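Local coordinates for protein serine protease inhibitor (Thermoanaerobacter tengcongensis, PDB 2PEF) that probably inhibits serine proteases as a member of the serpin family and is captured here in its latent state, at residues Ile205-Phe213 with Val225-Ile233; Met283-Phe294 with Gly303-Leu311. One frame throughout, in Å; residues are numbered along the deposited sequence.

How the contacts relate
Following the chain from its N terminus, contact 1 comes first: after the turn that links strands 203-207 and 210-216, the chain reverses again and returns as strand 222-229, so that 225-233 closes a short loop on 205-213. This knits neighbouring antiparallel strands of serpin sheet B. Contact 2 opens only after contact 1 is complete, and the two neither nest nor cross. There, 303-311, which runs into strand 310-318 of sheet A, folds back on 283-294, closing a short loop of eight residues that holds strand 298-300. The contacts lie on opposite sides of the chain's centre, their centres about 40 Å apart and their nearest atoms about 23 Å apart.

Contact 1: residues Ile205-Phe213 with Val225-Ile233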
loop_
_atom_site.group_PDB
_atom_site.type_symbol
_atom_site.label_atom_id
_atom_site.label_comp_id
_atom_site.label_asym_id
_atom_site.label_seq_id
_atom_site.Cartn_x
_atom_site.Cartn_y
_atom_site.Cartn_z
ATOM N N ILE A 205 0.045 -17.805 14.802
ATOM C CA ILE A 205 1.091 -16.839 15.099
ATOM C C ILE A 205 1.207 -16.724 16.611
ATOM O O ILE A 205 0.205 -16.538 17.308
ATOM C CB ILE A 205 0.789 -15.462 14.458
ATOM C CG1 ILE A 205 0.920 -15.553 12.936
ATOM C CG2 ILE A 205 1.712 -14.373 15.009
ATOM C CD1 ILE A 205 0.202 -14.454 12.198
ATOM N N GLU A 206 2.429 -16.871 17.112
ATOM C CA GLU A 206 2.690 -16.749 18.536
ATOM C C GLU A 206 4.016 -16.042 18.766
ATOM O O GLU A 206 5.097 -16.599 18.516
ATOM C CB GLU A 206 2.681 -18.124 19.202
ATOM C CG GLU A 206 2.579 -18.096 20.714
ATOM C CD GLU A 206 2.814 -19.468 21.313
ATOM O OE1 GLU A 206 3.959 -19.963 21.240
ATOM O OE2 GLU A 206 1.855 -20.058 21.848
ATOM N N GLU A 207 3.926 -14.801 19.235
ATOM C CA GLU A 207 5.113 -14.007 19.517
ATOM C C GLU A 207 5.011 -13.406 20.907
ATOM O O GLU A 207 4.026 -13.621 21.612
ATOM C CB GLU A 207 5.294 -12.904 18.465
ATOM C CG GLU A 207 5.508 -13.407 17.036
ATOM C CD GLU A 207 6.796 -14.207 16.853
ATOM O OE1 GLU A 207 6.799 -15.132 16.018
ATOM O OE2 GLU A 207 7.808 -13.916 17.532
ATOM N N GLU A 208 6.033 -12.663 21.313
ATOM C CA GLU A 208 5.947 -11.935 22.566
ATOM C C GLU A 208 4.822 -10.915 22.441
ATOM O O GLU A 208 4.750 -10.170 21.459
ATOM C CB GLU A 208 7.277 -11.265 22.916
ATOM C CG GLU A 208 8.426 -12.244 23.145
ATOM C CD GLU A 208 8.135 -13.280 24.224
ATOM O OE1 GLU A 208 7.999 -12.904 25.407
ATOM O OE2 GLU A 208 8.054 -14.479 23.883
ATOM N N ASN A 209 3.923 -10.937 23.419
ATOM C CA ASN A 209 2.775 -10.023 23.487
ATOM C C ASN A 209 1.784 -10.080 22.319
ATOM O O ASN A 209 1.015 -9.144 22.114
ATOM C CB ASN A 209 3.241 -8.585 23.733
ATOM C CG ASN A 209 3.916 -8.422 25.073
ATOM O OD1 ASN A 209 3.260 -8.423 26.117
ATOM N ND2 ASN A 209 5.230 -8.269 25.055
ATOM N N ALA A 210 1.781 -11.175 21.566
ATOM C CA ALA A 210 0.852 -11.289 20.441
ATOM C C ALA A 210 0.544 -12.726 20.069
ATOM O O ALA A 210 1.406 -13.602 20.154
ATOM C CB ALA A 210 1.378 -10.532 19.228
ATOM N N VAL A 211 -0.707 -12.950 19.678
ATOM C CA VAL A 211 -1.142 -14.192 19.046
ATOM C C VAL A 211 -1.887 -13.834 17.759
ATOM O O VAL A 211 -2.208 -12.670 17.518
ATOM C CB VAL A 211 -2.025 -15.090 19.979
ATOM C CG1 VAL A 211 -1.250 -15.503 21.230
ATOM C CG2 VAL A 211 -3.351 -14.407 20.350
ATOM N N GLY A 212 -2.164 -14.830 16.929
ATOM C CA GLY A 212 -2.882 -14.580 15.688
ATOM C C GLY A 212 -2.908 -15.796 14.799
ATOM O O GLY A 212 -2.584 -16.898 15.236
ATOM N N PHE A 213 -3.281 -15.576 13.542
ATOM C CA PHE A 213 -3.407 -16.654 12.569
ATOM C C PHE A 213 -3.155 -16.168 11.145
ATOM O O PHE A 213 -3.119 -14.958 10.870
ATOM C CB PHE A 213 -4.796 -17.299 12.665
ATOM C CG PHE A 213 -5.932 -16.358 12.341
ATOM C CD1 PHE A 213 -6.337 -16.157 11.021
ATOM C CD2 PHE A 213 -6.609 -15.682 13.360
ATOM C CE1 PHE A 213 -7.384 -15.295 10.717
ATOM C CE2 PHE A 213 -7.663 -14.814 13.063
ATOM C CZ PHE A 213 -8.046 -14.618 11.744
ATOM N N VAL A 225 -3.086 -12.200 7.157
ATOM C CA VAL A 225 -2.424 -12.317 8.451
ATOM C C VAL A 225 -3.172 -11.455 9.468
ATOM O O VAL A 225 -3.423 -10.280 9.206
ATOM C CB VAL A 225 -0.946 -11.857 8.341
ATOM C CG1 VAL A 225 -0.277 -11.779 9.719
ATOM C CG2 VAL A 225 -0.172 -12.783 7.411
ATOM N N ALA A 226 -3.534 -12.044 10.613
ATOM C CA ALA A 226 -4.182 -11.309 11.707
ATOM C C ALA A 226 -3.328 -11.427 12.959
ATOM O O ALA A 226 -2.937 -12.531 13.333
ATOM C CB ALA A 226 -5.584 -11.847 11.970
ATOM N N ILE A 227 -3.026 -10.293 13.593
ATOM C CA ILE A 227 -2.152 -10.267 14.766
ATOM C C ILE A 227 -2.836 -9.518 15.900
ATOM O O ILE A 227 -3.244 -8.376 15.728
ATOM C CB ILE A 227 -0.790 -9.601 14.450
ATOM C CG1 ILE A 227 -0.072 -10.350 13.326
ATOM C CG2 ILE A 227 0.090 -9.526 15.713
ATOM C CD1 ILE A 227 1.083 -9.583 12.733
ATOM N N LEU A 228 -2.966 -10.173 17.049
ATOM C CA LEU A 228 -3.668 -9.594 18.183
ATOM C C LEU A 228 -2.724 -9.338 19.358
ATOM O O LEU A 228 -2.357 -10.271 20.070
ATOM C CB LEU A 228 -4.811 -10.517 18.625
ATOM C CG LEU A 228 -5.718 -10.042 19.763
ATOM C CD1 LEU A 228 -6.723 -9.012 19.258
ATOM C CD2 LEU A 228 -6.433 -11.239 20.372
ATOM N N PRO A 229 -2.310 -8.072 19.550
ATOM C CA PRO A 229 -1.515 -7.726 20.730
ATOM C C PRO A 229 -2.290 -8.007 22.020
ATOM O O PRO A 229 -3.499 -7.777 22.079
ATOM C CB PRO A 229 -1.264 -6.227 20.549
ATOM C CG PRO A 229 -1.391 -6.008 19.070
ATOM C CD PRO A 229 -2.519 -6.903 18.678
ATOM N N ASP A 230 -1.595 -8.514 23.033
ATOM C CA ASP A 230 -2.247 -8.890 24.288
ATOM C C ASP A 230 -2.387 -7.708 25.246
ATOM O O ASP A 230 -1.971 -6.595 24.925
ATOM C CB ASP A 230 -1.563 -10.108 24.941
ATOM C CG ASP A 230 -0.175 -9.806 25.507
ATOM O OD1 ASP A 230 0.165 -8.636 25.797
ATOM O OD2 ASP A 230 0.586 -10.780 25.688
ATOM N N GLU A 231 -2.975 -7.954 26.412
ATOM C CA GLU A 231 -3.303 -6.883 27.357
ATOM C C GLU A 231 -2.081 -6.140 27.894
ATOM O O GLU A 231 -2.204 -5.022 28.412
ATOM C CB GLU A 231 -4.140 -7.429 28.515
ATOM C CG GLU A 231 -3.400 -8.377 29.456
ATOM C CD GLU A 231 -4.185 -8.640 30.720
ATOM O OE1 GLU A 231 -4.137 -7.794 31.640
ATOM O OE2 GLU A 231 -4.848 -9.688 30.792
ATOM N N ASN A 232 -0.910 -6.762 27.769
ATOM C CA ASN A 232 0.323 -6.200 28.323
ATOM C C ASN A 232 1.098 -5.288 27.363
ATOM O O ASN A 232 2.193 -4.817 27.691
ATOM C CB ASN A 232 1.217 -7.317 28.866
ATOM C CG ASN A 232 0.608 -8.009 30.072
ATOM O OD1 ASN A 232 0.185 -7.355 31.031
ATOM N ND2 ASN A 232 0.554 -9.336 30.029
ATOM N N ILE A 233 0.520 -5.029 26.195
ATOM C CA ILE A 233 1.118 -4.098 25.235
ATOM C C ILE A 233 0.021 -3.352 24.487
ATOM O O ILE A 233 -1.045 -3.909 24.243
ATOM C CB ILE A 233 2.072 -4.824 24.241
ATOM C CG1 ILE A 233 3.084 -3.842 23.631
ATOM C CG2 ILE A 233 1.291 -5.566 23.150
ATOM C CD1 ILE A 233 4.309 -4.511 23.035
#
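The Phe213 ring carries Ala226 CB over one face, a CH-pi contact 3.9 Å from the CB atom to the ring centroid and 20° off the normal, displaced toward the CE2-CZ rim. With CG placed between its own backbone N and carbonyl carbon (chi1 63°), the ring is folded back over this methyl. At the far end, the flat groups of Asn209 and Asp230 stand nearly perpendicular, their planes 82° apart, while Ile233 CG2 packs on Asn209 CB at 3.6 Å.

Between these ends runs an antiparallel ladder. Phe213-Ala226 and Val211-Leu228 are hydrogen-bonded pairs with bonds in both directions; Leu228 N to Val211 O is the shortest at 2.7 Å. Gly212-Ile227 and Ala210-Pro229 are the intervening non-hydrogen-bonded pairs. At Gly212, CA approaches Ala226 O to 3.1 Å, and a CB there would collide with that oxygen. Beyond the strands, Asp230 N still reaches Asn209 O at 2.8 Å, and Asp230 OD1 accepts from Asn232 N in an Asx turn.

Ala210, Ile227 and Ile205 share one face, covered by Tyr238 of helix 235-241 and Leu250 of helix 244-252. Here Ala210 CB meets Ile227 CG2 at 3.9 Å, and Ile205 CD1, reaching from the adjoining strand, meets Val225 CG1 at 3.7 Å. Phe213, Ala226, Val211 and Leu228 lie on the other face, where Leu228 touches Arg349. These strands belong to serpin sheet B, and 225-229 pairs on its other side with strand 345-357.

Five main-chain hydrogen bonds thus hold the pairing, and the apolar and CH-pi contacts add to it.

Contact 2: residues Met283-Phe294 with Gly303-Leu311; sequences MTDAFLPDKADF and GNLYISEVL
Leu288 O, against which Tyr306 CB packs, is gripped by two main-chain donors, Lys291 N and Ala292 N. The closer bond, Ala292 N to Leu288 O, is 2.7 Å long. These two hydrogen bonds to one acceptor tie the 288-292 turn together, which probably helps hold Ala292 CB against Tyr306 CB at 3.6 Å. The direct polar link between the segments is Ile307 N to Ala286 O, 2.8 Å long and fairly straight (161° at the hydrogen). Two waters add bridges of their own. Water 1 donates to Phe287 O and Ile307 O; water 2 donates to Leu305 O and accepts from Phe294 N.

The contact lies where the serpin chain passes from helix 275-280 into strand 310-318 of sheet A. In the latent fold that strand pairs with 322-331, the inserted reactive-centre loop, and Ile307 touches Val331 there. Helix 51-62 packs against the 283-294 segment, Met57 on Met283 and Thr53 on Phe294.

Ile307 fills the interior with both branches. Its CD1 meets the methyl at the end of the extended Met283 chain (CE) at 3.5 Å and Phe294 CZ at 3.7 Å, crossing each side chain at about a right angle. CG2, anti to the backbone N, turns instead to Phe287 CE2 at 3.6 Å. The edge of the Phe287 ring also receives Val310 CG2. Phe294 presents its own edge to the carbonyl oxygens of Ala286 and Leu305.

On the outer side, Pro289 CB sits over one face of the Tyr306 ring, 3.9 Å from the centroid and 17° off its normal, while water 1 lies at the ring edge and Tyr306 CD1 comes within 3.8 Å of Phe287 O. An alanine in place of Tyr306 would keep CB against Ala292 but is likely to strip Pro289 of its CH-pi partner and open a gap beside Phe287 O.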
loop_
_atom_site.group_PDB
_atom_site.type_symbol
_atom_site.label_atom_id
_atom_site.label_comp_id
_atom_site.label_asym_id
_atom_site.label_seq_id
_atom_site.Cartn_x
_atom_site.Cartn_y
_atom_site.Cartn_z
ATOM N N MET A 283 14.603 10.834 2.615
ATOM C CA MET A 283 14.175 11.509 1.391
ATOM C C MET A 283 13.701 12.932 1.707
ATOM O O MET A 283 12.520 13.165 1.978
ATOM C CB MET A 283 13.077 10.692 0.702
ATOM C CG MET A 283 12.585 11.256 -0.613
ATOM S SD MET A 283 11.239 10.255 -1.265
ATOM C CE MET A 283 10.384 11.476 -2.255
ATOM N N THR A 284 14.638 13.876 1.673
ATOM C CA THR A 284 14.367 15.266 2.057
ATOM C C THR A 284 14.512 16.248 0.892
ATOM O O THR A 284 13.639 17.096 0.684
ATOM C CB THR A 284 15.266 15.714 3.232
ATOM O OG1 THR A 284 16.642 15.553 2.872
ATOM C CG2 THR A 284 14.967 14.889 4.487
ATOM N N ASP A 285 15.603 16.122 0.134
ATOM C CA ASP A 285 15.892 17.007 -1.001
ATOM C C ASP A 285 14.751 17.074 -2.008
ATOM O O ASP A 285 14.461 18.139 -2.539
ATOM C CB ASP A 285 17.173 16.581 -1.722
ATOM C CG ASP A 285 18.430 17.073 -1.030
ATOM O OD1 ASP A 285 18.388 17.343 0.191
ATOM O OD2 ASP A 285 19.469 17.181 -1.714
ATOM N N ALA A 286 14.104 15.934 -2.257
ATOM C CA ALA A 286 13.018 15.842 -3.238
ATOM C C ALA A 286 11.872 16.814 -2.951
ATOM O O ALA A 286 11.182 17.264 -3.871
ATOM C CB ALA A 286 12.492 14.418 -3.303
ATOM N N PHE A 287 11.676 17.127 -1.673
ATOM C CA PHE A 287 10.587 18.004 -1.238
ATOM C C PHE A 287 10.982 19.481 -1.176
ATOM O O PHE A 287 10.134 20.340 -0.922
ATOM C CB PHE A 287 10.040 17.539 0.119
ATOM C CG PHE A 287 9.487 16.141 0.106
ATOM C CD1 PHE A 287 10.235 15.078 0.605
ATOM C CD2 PHE A 287 8.216 15.882 -0.410
ATOM C CE1 PHE A 287 9.727 13.782 0.592
ATOM C CE2 PHE A 287 7.698 14.591 -0.426
ATOM C CZ PHE A 287 8.452 13.537 0.074
ATOM N N LEU A 288 12.261 19.774 -1.413
ATOM C CA LEU A 288 12.779 21.141 -1.310
ATOM C C LEU A 288 12.897 21.791 -2.688
ATOM O O LEU A 288 13.640 21.297 -3.536
ATOM C CB LEU A 288 14.145 21.150 -0.611
ATOM C CG LEU A 288 14.309 20.482 0.760
ATOM C CD1 LEU A 288 15.773 20.493 1.189
ATOM C CD2 LEU A 288 13.434 21.131 1.822
ATOM N N PRO A 289 12.161 22.899 -2.920
ATOM C CA PRO A 289 12.195 23.597 -4.213
ATOM C C PRO A 289 13.596 24.017 -4.670
ATOM O O PRO A 289 13.908 23.912 -5.859
ATOM C CB PRO A 289 11.309 24.831 -3.982
ATOM C CG PRO A 289 11.137 24.936 -2.501
ATOM C CD PRO A 289 11.233 23.544 -1.976
ATOM N N ASP A 290 14.427 24.472 -3.734
ATOM C CA ASP A 290 15.771 24.959 -4.052
ATOM C C ASP A 290 16.843 23.862 -4.086
ATOM O O ASP A 290 17.957 24.100 -4.564
ATOM C CB ASP A 290 16.181 26.063 -3.073
ATOM N N LYS A 291 16.507 22.670 -3.590
ATOM C CA LYS A 291 17.467 21.565 -3.514
ATOM C C LYS A 291 17.139 20.390 -4.438
ATOM O O LYS A 291 18.048 19.694 -4.904
ATOM C CB LYS A 291 17.613 21.069 -2.068
ATOM C CG LYS A 291 18.510 21.933 -1.194
ATOM N N ALA A 292 15.849 20.170 -4.697
ATOM C CA ALA A 292 15.400 19.036 -5.512
ATOM C C ALA A 292 16.029 19.006 -6.895
ATOM O O ALA A 292 16.122 20.030 -7.574
ATOM C CB ALA A 292 13.883 19.011 -5.628
ATOM N N ASP A 293 16.460 17.815 -7.297
ATOM C CA ASP A 293 17.033 17.593 -8.614
ATOM C C ASP A 293 16.246 16.507 -9.331
ATOM O O ASP A 293 16.501 15.315 -9.152
ATOM C CB ASP A 293 18.512 17.206 -8.504
ATOM C CG ASP A 293 19.221 17.185 -9.852
ATOM O OD1 ASP A 293 18.556 16.983 -10.894
ATOM O OD2 ASP A 293 20.454 17.366 -9.866
ATOM N N PHE A 294 15.275 16.932 -10.130
ATOM C CA PHE A 294 14.528 16.015 -10.977
ATOM C C PHE A 294 14.767 16.315 -12.454
ATOM O O PHE A 294 13.849 16.248 -13.275
ATOM C CB PHE A 294 13.038 16.045 -10.621
ATOM C CG PHE A 294 12.715 15.341 -9.334
ATOM C CD1 PHE A 294 12.458 16.065 -8.176
ATOM C CD2 PHE A 294 12.683 13.947 -9.275
ATOM C CE1 PHE A 294 12.164 15.423 -6.981
ATOM C CE2 PHE A 294 12.398 13.293 -8.082
ATOM C CZ PHE A 294 12.136 14.031 -6.933
ATOM N N GLY A 303 10.483 26.528 -14.116
ATOM C CA GLY A 303 11.524 26.353 -13.103
ATOM C C GLY A 303 11.771 24.904 -12.726
ATOM O O GLY A 303 11.281 23.988 -13.391
ATOM N N ASN A 304 12.534 24.703 -11.653
ATOM C CA ASN A 304 12.919 23.364 -11.208
ATOM C C ASN A 304 11.788 22.590 -10.546
ATOM O O ASN A 304 11.010 23.142 -9.765
ATOM C CB ASN A 304 14.133 23.427 -10.274
ATOM C CG ASN A 304 15.438 23.687 -11.016
ATOM O OD1 ASN A 304 15.449 23.933 -12.226
ATOM N ND2 ASN A 304 16.548 23.629 -10.289
ATOM N N LEU A 305 11.712 21.302 -10.866
ATOM C CA LEU A 305 10.679 20.433 -10.319
ATOM C C LEU A 305 11.033 19.920 -8.932
ATOM O O LEU A 305 12.194 19.629 -8.639
ATOM C CB LEU A 305 10.402 19.260 -11.264
ATOM C CG LEU A 305 9.688 19.578 -12.580
ATOM C CD1 LEU A 305 9.118 18.305 -13.169
ATOM C CD2 LEU A 305 8.583 20.598 -12.370
ATOM N N TYR A 306 10.014 19.831 -8.084
ATOM C CA TYR A 306 10.138 19.248 -6.753
ATOM C C TYR A 306 8.809 18.611 -6.367
ATOM O O TYR A 306 7.763 18.976 -6.902
ATOM C CB TYR A 306 10.555 20.309 -5.726
ATOM C CG TYR A 306 9.513 21.368 -5.434
ATOM C CD1 TYR A 306 8.672 21.254 -4.326
ATOM C CD2 TYR A 306 9.382 22.493 -6.253
ATOM C CE1 TYR A 306 7.717 22.227 -4.046
ATOM C CE2 TYR A 306 8.431 23.472 -5.981
ATOM C CZ TYR A 306 7.602 23.332 -4.876
ATOM O OH TYR A 306 6.662 24.297 -4.604
ATOM N N ILE A 307 8.850 17.659 -5.441
ATOM C CA ILE A 307 7.629 17.005 -4.988
ATOM C C ILE A 307 6.908 17.881 -3.967
ATOM O O ILE A 307 7.496 18.295 -2.966
ATOM C CB ILE A 307 7.909 15.606 -4.402
ATOM C CG1 ILE A 307 8.572 14.716 -5.459
ATOM C CG2 ILE A 307 6.613 14.975 -3.877
ATOM C CD1 ILE A 307 9.064 13.382 -4.937
ATOM N N SER A 308 5.637 18.163 -4.239
ATOM C CA SER A 308 4.796 18.912 -3.313
ATOM C C SER A 308 4.233 17.977 -2.249
ATOM O O SER A 308 4.467 18.171 -1.056
ATOM C CB SER A 308 3.669 19.627 -4.060
ATOM O OG SER A 308 2.918 18.714 -4.841
ATOM N N GLU A 309 3.497 16.960 -2.690
ATOM C CA GLU A 309 2.910 15.985 -1.778
ATOM C C GLU A 309 2.960 14.576 -2.340
ATOM O O GLU A 309 2.823 14.371 -3.551
ATOM C CB GLU A 309 1.460 16.348 -1.440
ATOM C CG GLU A 309 1.290 17.597 -0.573
ATOM C CD GLU A 309 -0.103 17.721 0.026
ATOM O OE1 GLU A 309 -0.962 16.854 -0.254
ATOM O OE2 GLU A 309 -0.337 18.690 0.780
ATOM N N VAL A 310 3.165 13.611 -1.450
ATOM C CA VAL A 310 2.954 12.206 -1.771
ATOM C C VAL A 310 1.702 11.784 -1.008
ATOM O O VAL A 310 1.685 11.791 0.228
ATOM C CB VAL A 310 4.173 11.330 -1.392
ATOM C CG1 VAL A 310 3.885 9.856 -1.665
ATOM C CG2 VAL A 310 5.411 11.772 -2.164
ATOM N N LEU A 311 0.652 11.450 -1.752
ATOM C CA LEU A 311 -0.642 11.111 -1.166
ATOM C C LEU A 311 -0.962 9.638 -1.387
ATOM O O LEU A 311 -0.720 9.099 -2.463
ATOM C CB LEU A 311 -1.744 11.993 -1.757
ATOM C CG LEU A 311 -3.149 11.975 -1.137
ATOM C CD1 LEU A 311 -3.161 12.601 0.253
ATOM C CD2 LEU A 311 -4.141 12.687 -2.052
HETATM O O HOH W 1 7.449 20.025 -0.914
HETATM O O HOH W 2 14.253 19.600 -10.549
#